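DUF1881 domain-containing protein (Neurospora crassa, PDB 5Z6D) is of unknown molecular function but joins a βγ-crystallin domain to an Ig-like domain, whose interface renders the crystallin calcium-binding site inoperative. Local coordinates at residues Pro7-Phe12 with Gly22-Val27; Gly28-Val33 with Arg82-Asp87; Ser43-Ala48 with Thr68-Asp73. The protein carries 1 engineered substitution. One frame throughout, in Å; residues are numbered along the deposited sequence.

The three contacts illustrate how a βγ-crystallin domain interlocks two Greek-key motifs. Contact 1 is a hairpin of the first motif; in contact 2 the next strand, 30-32, pairs with 82-87 of the opposing sheet, and in contact 3 segment 68-73 returns the exchange beside 43-46. Contacts 1 and 2 meet through F12 CE2 and F83 CZ, 3.5 Å apart. Strands 9-13 and 43-46 are neighbours in one sheet, I11 O lying 2.8 Å from A45 N in a probable hydrogen bond, whereas contacts 2 and 3 stay about 7 Å apart at their nearest atoms. The R82 side chain in contact 2 lies about 5 Å from that of S81, a calcium-site residue with no calcium bound here.

Contact 1 (Pro7-Phe12 with Gly22-Val27)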
# COMPACT_ATOMS: atom_id res chain seq x y z
N PRO A 7 10.20 -15.53 -15.81
CA PRO A 7 10.32 -15.16 -14.39
C PRO A 7 10.14 -13.66 -14.10
O PRO A 7 9.89 -13.31 -12.95
CB PRO A 7 11.74 -15.60 -14.02
CG PRO A 7 12.12 -16.59 -15.06
CD PRO A 7 11.43 -16.16 -16.31
N THR A 8 10.27 -12.80 -15.10
CA THR A 8 10.09 -11.38 -14.87
C THR A 8 8.81 -10.89 -15.54
O THR A 8 8.63 -9.71 -15.81
CB THR A 8 11.29 -10.57 -15.40
OG1 THR A 8 11.50 -10.88 -16.78
CG2 THR A 8 12.55 -10.94 -14.62
N LYS A 9 7.91 -11.83 -15.81
CA LYS A 9 6.64 -11.50 -16.44
C LYS A 9 5.50 -12.02 -15.56
O LYS A 9 5.73 -12.80 -14.65
CB LYS A 9 6.55 -12.10 -17.85
CG LYS A 9 7.16 -11.22 -18.96
CD LYS A 9 8.67 -11.03 -18.80
CE LYS A 9 9.17 -9.79 -19.53
NZ LYS A 9 10.51 -9.34 -19.05
N VAL A 10 4.29 -11.53 -15.82
CA VAL A 10 3.09 -12.09 -15.22
C VAL A 10 2.08 -12.19 -16.35
O VAL A 10 2.15 -11.43 -17.32
CB VAL A 10 2.53 -11.23 -14.03
CG1 VAL A 10 3.60 -11.03 -12.95
CG2 VAL A 10 1.98 -9.90 -14.52
N ILE A 11 1.19 -13.16 -16.28
CA ILE A 11 0.16 -13.26 -17.28
C ILE A 11 -1.19 -13.21 -16.63
O ILE A 11 -1.48 -14.00 -15.72
CB ILE A 11 0.26 -14.55 -18.12
CG1 ILE A 11 1.69 -14.77 -18.63
CG2 ILE A 11 -0.73 -14.50 -19.26
CD1 ILE A 11 1.83 -15.96 -19.56
N PHE A 12 -2.01 -12.27 -17.07
CA PHE A 12 -3.37 -12.17 -16.57
C PHE A 12 -4.31 -12.92 -17.51
O PHE A 12 -4.24 -12.77 -18.72
CB PHE A 12 -3.80 -10.72 -16.43
CG PHE A 12 -3.30 -10.06 -15.18
CD1 PHE A 12 -3.98 -10.21 -13.98
CD2 PHE A 12 -2.16 -9.27 -15.21
CE1 PHE A 12 -3.51 -9.60 -12.83
CE2 PHE A 12 -1.68 -8.65 -14.06
CZ PHE A 12 -2.36 -8.80 -12.87
N GLY A 22 -4.58 -15.08 -22.38
CA GLY A 22 -3.87 -14.26 -21.40
C GLY A 22 -3.11 -13.07 -21.97
O GLY A 22 -2.58 -13.12 -23.08
N ASP A 23 -3.06 -12.00 -21.18
CA ASP A 23 -2.29 -10.80 -21.49
C ASP A 23 -1.03 -10.76 -20.63
O ASP A 23 -1.10 -10.81 -19.40
CB ASP A 23 -3.13 -9.55 -21.26
CG ASP A 23 -4.32 -9.47 -22.19
OD1 ASP A 23 -4.30 -10.14 -23.25
OD2 ASP A 23 -5.28 -8.72 -21.88
N THR A 24 0.13 -10.67 -21.28
CA THR A 24 1.41 -10.68 -20.58
C THR A 24 1.87 -9.27 -20.21
O THR A 24 1.76 -8.34 -21.01
CB THR A 24 2.48 -11.38 -21.43
OG1 THR A 24 2.03 -12.69 -21.78
CG2 THR A 24 3.80 -11.48 -20.67
N TYR A 25 2.40 -9.12 -18.99
CA TYR A 25 2.93 -7.85 -18.50
C TYR A 25 4.34 -8.03 -17.90
O TYR A 25 4.63 -9.04 -17.26
CB TYR A 25 1.98 -7.23 -17.48
CG TYR A 25 0.61 -6.87 -18.03
CD1 TYR A 25 0.35 -5.59 -18.50
CD2 TYR A 25 -0.42 -7.80 -18.04
CE1 TYR A 25 -0.90 -5.25 -18.99
CE2 TYR A 25 -1.68 -7.47 -18.53
CZ TYR A 25 -1.91 -6.20 -19.01
OH TYR A 25 -3.16 -5.88 -19.49
N ALA A 26 5.20 -7.03 -18.07
CA ALA A 26 6.59 -7.14 -17.61
C ALA A 26 6.87 -6.30 -16.38
O ALA A 26 6.16 -5.34 -16.10
CB ALA A 26 7.54 -6.72 -18.74
N VAL A 27 7.93 -6.66 -15.65
CA VAL A 27 8.39 -5.86 -14.53
C VAL A 27 8.62 -4.43 -14.99
O VAL A 27 9.22 -4.20 -16.05
CB VAL A 27 9.66 -6.44 -13.92
CG1 VAL A 27 10.31 -5.45 -12.98
CG2 VAL A 27 9.31 -7.74 -13.17
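F12 and Y25 both turn CG anti to their own carbonyl carbon (chi1 -80° and -63°), and these torsions carry the two rings over one face of the first hairpin, strands 9-13 and 23-26, of a βγ-crystallin Greek key. The rings cross at nearly a right angle, their planes 79° apart, and F12 CD2 comes within 3.6 Å of Y25 CD2. Y25 CD2 lies at the edge of the F12 ring, near its plane, but the pair is oblique rather than a regular stack. On the same face V10 sets its CG2 branch against Y25 CB at 4.0 Å, which extends the apolar patch toward V85 of strand 82-87.

The other face is more polar and less buried. K9 bends at chi2, so that its chain sweeps back alongside the neighbouring strand and CE rests on A26 CB at 3.6 Å. Beyond it, NZ donates to T8 OG1 at 2.9 Å, a bond within segment 7-12 that holds the ammonium end close to the hairpin. I11 directs CG1 toward the hydroxyl of T24, while its CG2 leans on G22 CA.

Backbone pairing sets this register. Y25 N gives a nearly straight bond to V10 O at 2.9 Å, and V10 N returns one to Y25 O. F12 and D23 form the next reciprocal pair, with D23 N 2.8 Å from F12 O. One unreciprocated hydrogen bond lies just beyond the paired strands, from V27 N to T8 O, 3.1 Å.

The chemistry implies a two-sided hairpin: V10 and F12 are buried against V85 and F83, with Y41 stacked on F12 and its OH hydrogen-bonded to Y25 OH and D23 OD2 at the margin, whereas K9, I11, T24 and A26 make a partly solvent-exposed surface.

Contact 2 (Gly28-Val33 with Arg82-Asp87); sequences GQDVSV and RFRVVD
D30 OD2 receives three N-H groups, from R82 NH2 at 3.0 Å and from R84 NE and NH2, each at 3.1 Å. The two arginines divide the carboxylate unequally. R82 approaches side-on and gives one nitrogen to each oxygen; its NE takes the syn lone pair of D30 OD1 at 2.8 Å, whereas NH2 meets OD2 on the syn side but 35° out of the carboxylate plane. R84 also comes side-on, yet spends both nitrogens on OD2, with NE arriving from the anti side and NH2 nearly along the C-O axis.

Different chain shapes bring the guanidinium groups to this one acid. R82 runs extended from CG to NE, passing S32 OG with its CD 3.3 Å away, while R84 folds at chi3 (-58°) to turn its NE/NH2 edge toward D30. Each guanidinium plane is inclined by 50° to the carboxylate, so neither the two-oxygen grip of R82 nor the one-oxygen grip of R84 is coplanar with it. Two cationic partners would probably stabilise the ionised form of D30, which probably offsets part of their charge.

On the opposite face, V31 lies side by side with F83 and lays CB over one face of the ring, 3.9 Å from its centroid, in a CH-pi contact. Between these residues the backbones form a reciprocal pair, in which V31 N donates almost straight to F83 O at 2.9 Å. The ladder continues through V85 N to Q29 O and closes with G28 N to V85 O, 2.8 Å.

Strand 30-32, following the first Greek key's hairpin, crosses to the other sheet in the strand exchange of βγ-crystallins and is outermost there within this chain: 82-87 separates it from 50-55, whose W55 touches D30 and R82, while Y25 of strand 23-26 packs against V31 and V85.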
# COMPACT_ATOMS: atom_id res chain seq x y z
N GLY A 28 8.13 -3.47 -14.20
CA GLY A 28 8.17 -2.07 -14.60
C GLY A 28 6.87 -1.52 -15.16
O GLY A 28 6.71 -0.30 -15.28
N GLN A 29 5.94 -2.38 -15.55
CA GLN A 29 4.67 -1.90 -16.07
C GLN A 29 3.72 -1.52 -14.97
O GLN A 29 3.54 -2.24 -13.98
CB GLN A 29 3.99 -2.93 -16.98
CG GLN A 29 4.61 -2.99 -18.38
CD GLN A 29 3.75 -3.80 -19.33
OE1 GLN A 29 4.07 -4.95 -19.66
NE2 GLN A 29 2.65 -3.22 -19.77
N ASP A 30 3.11 -0.36 -15.16
CA ASP A 30 2.12 0.20 -14.27
C ASP A 30 0.87 0.40 -15.10
O ASP A 30 0.90 1.12 -16.10
CB ASP A 30 2.63 1.50 -13.67
CG ASP A 30 1.72 2.08 -12.60
OD1 ASP A 30 0.51 2.21 -12.84
OD2 ASP A 30 2.24 2.42 -11.52
N VAL A 31 -0.21 -0.26 -14.71
CA VAL A 31 -1.41 -0.35 -15.53
C VAL A 31 -2.66 0.09 -14.76
O VAL A 31 -2.95 -0.43 -13.68
CB VAL A 31 -1.62 -1.78 -16.04
CG1 VAL A 31 -2.93 -1.87 -16.81
CG2 VAL A 31 -0.44 -2.22 -16.89
N SER A 32 -3.39 1.03 -15.34
CA SER A 32 -4.65 1.49 -14.78
C SER A 32 -5.78 1.20 -15.76
O SER A 32 -5.65 1.43 -16.97
CB SER A 32 -4.59 2.99 -14.47
OG SER A 32 -3.72 3.26 -13.39
N VAL A 33 -6.89 0.70 -15.22
CA VAL A 33 -8.04 0.32 -16.03
C VAL A 33 -9.23 1.19 -15.64
O VAL A 33 -9.27 1.73 -14.52
CB VAL A 33 -8.37 -1.17 -15.85
CG1 VAL A 33 -7.14 -2.00 -16.19
CG2 VAL A 33 -8.83 -1.45 -14.43
N ARG A 82 -5.79 -0.67 -10.41
CA ARG A 82 -4.45 -0.36 -10.89
C ARG A 82 -3.49 -1.43 -10.40
O ARG A 82 -3.73 -2.01 -9.35
CB ARG A 82 -4.02 1.03 -10.40
CG ARG A 82 -2.61 1.45 -10.77
CD ARG A 82 -2.39 2.92 -10.40
NE ARG A 82 -1.06 3.38 -10.78
CZ ARG A 82 -0.54 4.54 -10.40
NH1 ARG A 82 -1.24 5.34 -9.61
NH2 ARG A 82 0.68 4.88 -10.79
N PHE A 83 -2.44 -1.72 -11.16
CA PHE A 83 -1.41 -2.61 -10.64
C PHE A 83 -0.04 -2.26 -11.18
O PHE A 83 0.08 -1.61 -12.21
CB PHE A 83 -1.73 -4.09 -10.93
CG PHE A 83 -1.71 -4.48 -12.41
CD1 PHE A 83 -0.52 -4.85 -13.03
CD2 PHE A 83 -2.89 -4.52 -13.14
CE1 PHE A 83 -0.50 -5.23 -14.37
CE2 PHE A 83 -2.88 -4.92 -14.49
CZ PHE A 83 -1.69 -5.27 -15.10
N ARG A 84 0.98 -2.69 -10.46
CA ARG A 84 2.35 -2.53 -10.92
C ARG A 84 3.01 -3.89 -10.82
O ARG A 84 2.85 -4.61 -9.82
CB ARG A 84 3.12 -1.49 -10.10
CG ARG A 84 4.51 -1.21 -10.64
CD ARG A 84 5.23 -0.10 -9.88
NE ARG A 84 4.50 1.16 -9.88
CZ ARG A 84 4.91 2.26 -9.25
NH1 ARG A 84 6.04 2.22 -8.55
NH2 ARG A 84 4.20 3.37 -9.29
N VAL A 85 3.71 -4.27 -11.87
CA VAL A 85 4.51 -5.48 -11.85
C VAL A 85 5.91 -5.10 -11.40
O VAL A 85 6.57 -4.25 -12.03
CB VAL A 85 4.58 -6.17 -13.22
CG1 VAL A 85 5.30 -7.50 -13.10
CG2 VAL A 85 3.16 -6.33 -13.82
N VAL A 86 6.35 -5.69 -10.29
CA VAL A 86 7.61 -5.33 -9.66
C VAL A 86 8.49 -6.56 -9.43
O VAL A 86 8.03 -7.71 -9.53
CB VAL A 86 7.39 -4.61 -8.31
CG1 VAL A 86 6.61 -3.30 -8.51
CG2 VAL A 86 6.69 -5.53 -7.31
N ASP A 87 9.76 -6.33 -9.12
CA ASP A 87 10.65 -7.42 -8.73
C ASP A 87 10.13 -8.10 -7.47
O ASP A 87 9.43 -7.49 -6.67
CB ASP A 87 12.08 -6.92 -8.51
CG ASP A 87 12.71 -6.38 -9.78
OD1 ASP A 87 13.01 -7.19 -10.68
OD2 ASP A 87 12.90 -5.14 -9.88

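Contact 3 (Ser43-Ala48 with Thr68-Asp73); sequences SVAVGA and TTSQAD
S70 and V46 meet where the two Greek keys of the βγ-crystallin fold interlock, segment 68-73 of the second motif running beside the edge strand 43-46 of the first. The chi1 of S70 (-64°) sets OG anti to the carbonyl carbon, where it can accept the backbone N-H of V46 at 2.9 Å. A side-chain oxygen thus occupies a place that a carbonyl would fill in a regular ladder. Next to it, V44 and Q71 form a single antiparallel bridge, with Q71 N 2.8 Å from V44 O and a nearly straight return bond from V44 N.

V46 spreads its branches along segment 68-73, CG1 near T68 O and CG2 3.7 Å from T69 O. V44 instead crosses Q71 obliquely, touching CB through CG1. The Q71 chain bends at chi2 (-66°) and doubles back, which lets NE2 donate to T69 O from above the carbonyl plane. S43 presents CB to Q71 O, while its hydroxyl turns elsewhere, to K15 O and F18 N. Finally, one water joins the backbones, donating to V46 O at 3.0 Å and accepting from S70 N at 2.9 Å.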
# COMPACT_ATOMS: atom_id res chain seq x y z
N SER A 43 -7.73 -14.55 -13.41
CA SER A 43 -6.63 -15.25 -12.74
C SER A 43 -5.29 -14.67 -13.16
O SER A 43 -5.23 -13.88 -14.10
CB SER A 43 -6.67 -16.77 -13.02
OG SER A 43 -6.68 -17.06 -14.41
N VAL A 44 -4.23 -15.01 -12.45
CA VAL A 44 -2.92 -14.44 -12.79
C VAL A 44 -1.78 -15.41 -12.47
O VAL A 44 -1.66 -15.92 -11.36
CB VAL A 44 -2.69 -13.08 -12.08
CG1 VAL A 44 -2.76 -13.22 -10.55
CG2 VAL A 44 -1.35 -12.45 -12.52
N ALA A 45 -0.95 -15.67 -13.49
CA ALA A 45 0.28 -16.43 -13.31
C ALA A 45 1.41 -15.47 -13.04
O ALA A 45 1.59 -14.49 -13.76
CB ALA A 45 0.57 -17.28 -14.53
N VAL A 46 2.19 -15.76 -12.00
CA VAL A 46 3.25 -14.85 -11.60
C VAL A 46 4.60 -15.51 -11.76
O VAL A 46 4.85 -16.58 -11.21
CB VAL A 46 3.07 -14.40 -10.15
CG1 VAL A 46 4.25 -13.52 -9.71
CG2 VAL A 46 1.76 -13.67 -10.00
N GLY A 47 5.47 -14.87 -12.53
CA GLY A 47 6.82 -15.35 -12.72
C GLY A 47 7.56 -15.45 -11.42
O GLY A 47 7.25 -14.76 -10.44
N ALA A 48 8.58 -16.30 -11.40
CA ALA A 48 9.33 -16.60 -10.18
C ALA A 48 10.07 -15.40 -9.56
O ALA A 48 10.38 -15.40 -8.37
CB ALA A 48 10.31 -17.73 -10.46
N THR A 68 2.03 -12.68 -5.03
CA THR A 68 3.44 -13.05 -5.04
C THR A 68 3.63 -14.40 -5.72
O THR A 68 4.73 -14.77 -6.10
CB THR A 68 4.03 -13.11 -3.61
OG1 THR A 68 3.37 -14.12 -2.83
CG2 THR A 68 3.87 -11.77 -2.91
N THR A 69 2.53 -15.15 -5.85
CA THR A 69 2.55 -16.42 -6.56
C THR A 69 1.29 -16.52 -7.40
O THR A 69 0.34 -15.74 -7.22
CB THR A 69 2.63 -17.65 -5.61
OG1 THR A 69 1.43 -17.76 -4.83
CG2 THR A 69 3.83 -17.56 -4.67
N SER A 70 1.28 -17.45 -8.34
CA SER A 70 0.15 -17.60 -9.25
C SER A 70 -1.16 -17.82 -8.50
O SER A 70 -1.22 -18.67 -7.62
CB SER A 70 0.41 -18.75 -10.21
OG SER A 70 1.55 -18.44 -11.02
N GLN A 71 -2.18 -17.05 -8.84
CA GLN A 71 -3.50 -17.16 -8.19
C GLN A 71 -4.55 -17.63 -9.18
O GLN A 71 -4.77 -16.98 -10.20
CB GLN A 71 -3.91 -15.82 -7.59
CG GLN A 71 -2.96 -15.31 -6.53
CD GLN A 71 -2.96 -16.19 -5.29
OE1 GLN A 71 -4.00 -16.38 -4.65
NE2 GLN A 71 -1.80 -16.75 -4.97
N ALA A 72 -5.22 -18.74 -8.89
CA ALA A 72 -6.16 -19.29 -9.85
C ALA A 72 -7.51 -18.56 -9.85
O ALA A 72 -8.34 -18.77 -10.74
CB ALA A 72 -6.36 -20.79 -9.60
N ASP A 73 -7.72 -17.68 -8.87
CA ASP A 73 -8.96 -16.92 -8.77
C ASP A 73 -8.74 -15.55 -8.13
O ASP A 73 -8.54 -15.46 -6.92
CB ASP A 73 -10.00 -17.72 -7.96
CG ASP A 73 -11.42 -17.17 -8.09
OD1 ASP A 73 -11.58 -16.04 -8.60
OD2 ASP A 73 -12.37 -17.88 -7.68
O HOH W 1 3.94 -18.36 -9.00